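Local coordinates for aeromonas extracellular serine protease (Aeromonas sobria, PDB 3WQB), which cleaves peptide bonds after paired basic residues, one of them lysine, as a secreted calcium-binding serine protease and probable virulence factor, at residues 221-226 / 239-244. The protein carries 1 engineered substitution. Residues are numbered along the deposited sequence; the frame is centred on the assembly and turned at random.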
ATOM      1  N   ASN A 221     -12.621  -0.415   8.541  1.00 10.31           N
ATOM      2  CA  ASN A 221     -13.340  -0.624   9.791  1.00 11.08           C
ATOM      3  C   ASN A 221     -12.452  -1.018  10.972  1.00 11.75           C
ATOM      4  O   ASN A 221     -12.692  -0.595  12.109  1.00 12.89           O
ATOM      5  CB  ASN A 221     -14.431  -1.681   9.584  1.00 11.68           C
ATOM      6  CG  ASN A 221     -15.410  -1.300   8.490  1.00 12.81           C
ATOM      7  OD1 ASN A 221     -15.557  -2.010   7.488  1.00 16.09           O
ATOM      8  ND2 ASN A 221     -16.078  -0.174   8.670  1.00 13.45           N
ATOM      9  N   LYS A 222     -11.437  -1.840  10.714  1.00 12.21           N
ATOM     10  CA  LYS A 222     -10.602  -2.359  11.791  1.00 12.80           C
ATOM     11  C   LYS A 222      -9.155  -2.451  11.363  1.00 13.01           C
ATOM     12  O   LYS A 222      -8.858  -2.658  10.183  1.00 13.21           O
ATOM     13  CB  LYS A 222     -11.103  -3.733  12.284  1.00 13.72           C
ATOM     14  CG  LYS A 222     -10.987  -4.873  11.284  1.00 16.01           C
ATOM     15  CD  LYS A 222     -11.573  -6.149  11.872  1.00 19.13           C
ATOM     16  CE  LYS A 222     -11.333  -7.365  10.973  1.00 22.37           C
ATOM     17  NZ  LYS A 222     -11.977  -8.571  11.550  1.00 25.35           N
ATOM     18  N   ILE A 223      -8.262  -2.290  12.331  1.00 12.83           N
ATOM     19  CA  ILE A 223      -6.845  -2.538  12.117  1.00 13.77           C
ATOM     20  C   ILE A 223      -6.327  -3.514  13.156  1.00 14.64           C
ATOM     21  O   ILE A 223      -6.897  -3.651  14.246  1.00 14.36           O
ATOM     22  CB  ILE A 223      -5.997  -1.237  12.121  1.00 13.34           C
ATOM     23  CG1 ILE A 223      -6.119  -0.480  13.453  1.00 14.72           C
ATOM     24  CG2 ILE A 223      -6.378  -0.356  10.927  1.00 14.43           C
ATOM     25  CD1 ILE A 223      -4.947   0.452  13.742  1.00 16.74           C
ATOM     26  N   ALA A 224      -5.269  -4.221  12.788  1.00 16.46           N
ATOM     27  CA  ALA A 224      -4.585  -5.133  13.682  1.00 18.98           C
ATOM     28  C   ALA A 224      -3.146  -4.682  13.805  1.00 20.77           C
ATOM     29  O   ALA A 224      -2.502  -4.331  12.808  1.00 21.86           O
ATOM     30  CB  ALA A 224      -4.660  -6.562  13.151  1.00 19.51           C
ATOM     31  N   ALA A 225      -2.644  -4.692  15.031  1.00 22.22           N
ATOM     32  CA  ALA A 225      -1.308  -4.221  15.326  1.00 23.48           C
ATOM     33  C   ALA A 225      -0.829  -4.864  16.617  1.00 24.03           C
ATOM     34  O   ALA A 225      -1.490  -4.755  17.660  1.00 24.43           O
ATOM     35  CB  ALA A 225      -1.305  -2.700  15.451  1.00 23.54           C
ATOM     36  N   GLY A 226       0.313  -5.545  16.530  1.00 24.36           N
ATOM     37  CA  GLY A 226       0.972  -6.155  17.685  1.00 24.51           C
ATOM     38  C   GLY A 226       0.065  -7.000  18.562  1.00 24.51           C
ATOM     39  O   GLY A 226       0.059  -6.845  19.783  1.00 25.07           O
ATOM     40  N   LEU A 239     -16.343   7.266   7.797  1.00 12.85           N
ATOM     41  CA  LEU A 239     -14.994   7.579   7.336  1.00 12.45           C
ATOM     42  C   LEU A 239     -14.086   6.394   7.618  1.00 12.13           C
ATOM     43  O   LEU A 239     -14.290   5.683   8.598  1.00 12.70           O
ATOM     44  CB  LEU A 239     -14.478   8.802   8.090  1.00 12.43           C
ATOM     45  CG  LEU A 239     -15.227  10.106   7.789  1.00 13.52           C
ATOM     46  CD1 LEU A 239     -14.775  11.221   8.699  1.00 13.83           C
ATOM     47  CD2 LEU A 239     -15.037  10.512   6.339  1.00 13.75           C
ATOM     48  N   PRO A 240     -13.065   6.180   6.775  1.00 11.47           N
ATOM     49  CA  PRO A 240     -12.182   5.044   7.028  1.00 11.38           C
ATOM     50  C   PRO A 240     -11.458   5.178   8.362  1.00 11.56           C
ATOM     51  O   PRO A 240     -11.038   6.274   8.747  1.00 12.40           O
ATOM     52  CB  PRO A 240     -11.176   5.132   5.871  1.00 11.09           C
ATOM     53  CG  PRO A 240     -11.171   6.588   5.504  1.00 11.71           C
ATOM     54  CD  PRO A 240     -12.614   6.983   5.622  1.00 12.16           C
ATOM     55  N   PHE A 241     -11.302   4.065   9.065  1.00 11.07           N
ATOM     56  CA  PHE A 241     -10.473   4.076  10.254  1.00 11.34           C
ATOM     57  C   PHE A 241      -9.014   4.242   9.806  1.00 11.28           C
ATOM     58  O   PHE A 241      -8.280   5.089  10.319  1.00 11.91           O
ATOM     59  CB  PHE A 241     -10.717   2.792  11.057  1.00 11.50           C
ATOM     60  CG  PHE A 241     -10.202   2.827  12.481  1.00 11.18           C
ATOM     61  CD1 PHE A 241     -10.286   3.980  13.265  1.00 11.55           C
ATOM     62  CD2 PHE A 241      -9.667   1.676  13.054  1.00 11.50           C
ATOM     63  CE1 PHE A 241      -9.832   3.977  14.590  1.00 11.30           C
ATOM     64  CE2 PHE A 241      -9.211   1.669  14.374  1.00 12.86           C
ATOM     65  CZ  PHE A 241      -9.303   2.821  15.144  1.00 11.60           C
ATOM     66  N   GLU A 242      -8.601   3.438   8.833  1.00 11.47           N
ATOM     67  CA  GLU A 242      -7.295   3.593   8.211  1.00 11.66           C
ATOM     68  C   GLU A 242      -7.392   4.369   6.906  1.00 11.76           C
ATOM     69  O   GLU A 242      -7.840   3.849   5.888  1.00 12.46           O
ATOM     70  CB  GLU A 242      -6.681   2.224   7.968  1.00 11.72           C
ATOM     71  CG  GLU A 242      -5.289   2.247   7.400  1.00 12.53           C
ATOM     72  CD  GLU A 242      -4.675   0.892   7.452  1.00 13.33           C
ATOM     73  OE1 GLU A 242      -4.022   0.592   8.475  1.00 14.85           O
ATOM     74  OE2 GLU A 242      -4.875   0.115   6.496  1.00 14.66           O
ATOM     75  N   ASN A 243      -6.996   5.633   6.958  1.00 11.02           N
ATOM     76  CA  ASN A 243      -6.729   6.372   5.750  1.00 10.76           C
ATOM     77  C   ASN A 243      -5.419   5.836   5.186  1.00 10.51           C
ATOM     78  O   ASN A 243      -4.478   5.580   5.941  1.00 10.94           O
ATOM     79  CB  ASN A 243      -6.631   7.855   6.075  1.00 11.00           C
ATOM     80  CG  ASN A 243      -6.476   8.708   4.851  1.00  9.89           C
ATOM     81  OD1 ASN A 243      -5.428   8.693   4.205  1.00 11.74           O
ATOM     82  ND2 ASN A 243      -7.504   9.481   4.531  1.00 10.59           N
ATOM     83  N   SER A 244      -5.367   5.629   3.871  1.00 10.14           N
ATOM     84  CA  SER A 244      -4.187   5.061   3.216  1.00 10.12           C
ATOM     85  C   SER A 244      -2.915   5.925   3.222  1.00  9.97           C
ATOM     86  O   SER A 244      -1.840   5.449   2.835  1.00 10.59           O
ATOM     87  CB  SER A 244      -4.551   4.624   1.796  1.00 10.22           C
ATOM     88  OG  SER A 244      -5.119   5.681   1.052  1.00 10.23           O
TER
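With chi1 of Ile223 at 60°, CG1 is tucked back over the main chain, flanked by N and C, and meets the CD2/CE2 side of the Phe241 ring, while CG2, anti to the carbonyl carbon, turns to Glu242. Phe241 CG, anti to the backbone N (chi1 -165°), carries the ring to the strand. The two side chains cross at about a right angle, and Ile223 CG1 comes within 3.9 Å of Phe241 CE2 in an oblique approach. From the opposite side of the ring plane the backbone closes in, also obliquely: Asn221 O lies 3.9 Å from Phe241 CD2, and Lys222 CA is 4.3 Å from that same atom. The second isoleucine branch crosses the glutamate at an angle, with Ile223 CG2 3.9 Å from Glu242 CB and 3.5 Å from Glu242 OE1. This carboxylate is buried, yet both its oxygens have partners, OE1 in Ser181 OG and OE2 in Ser272 OG, which probably fix its rotation beside the methyl group. No hydrogen bond joins the two segments; side chains pack on one another and on the backbone. Phe241 and Glu242 make backbone hydrogen bonds to Phe220 and Gly219, just before the strand. Within the subtilisin domain, 239-244 is part of the loop leading to strand 255-261 of the parallel sheet, and it packs against edge strand 222-225, whose hairpin partner 228-233 supplies Leu230 and Arg232 against Phe241 and pairs in turn with strand 559-565 of the P-domain.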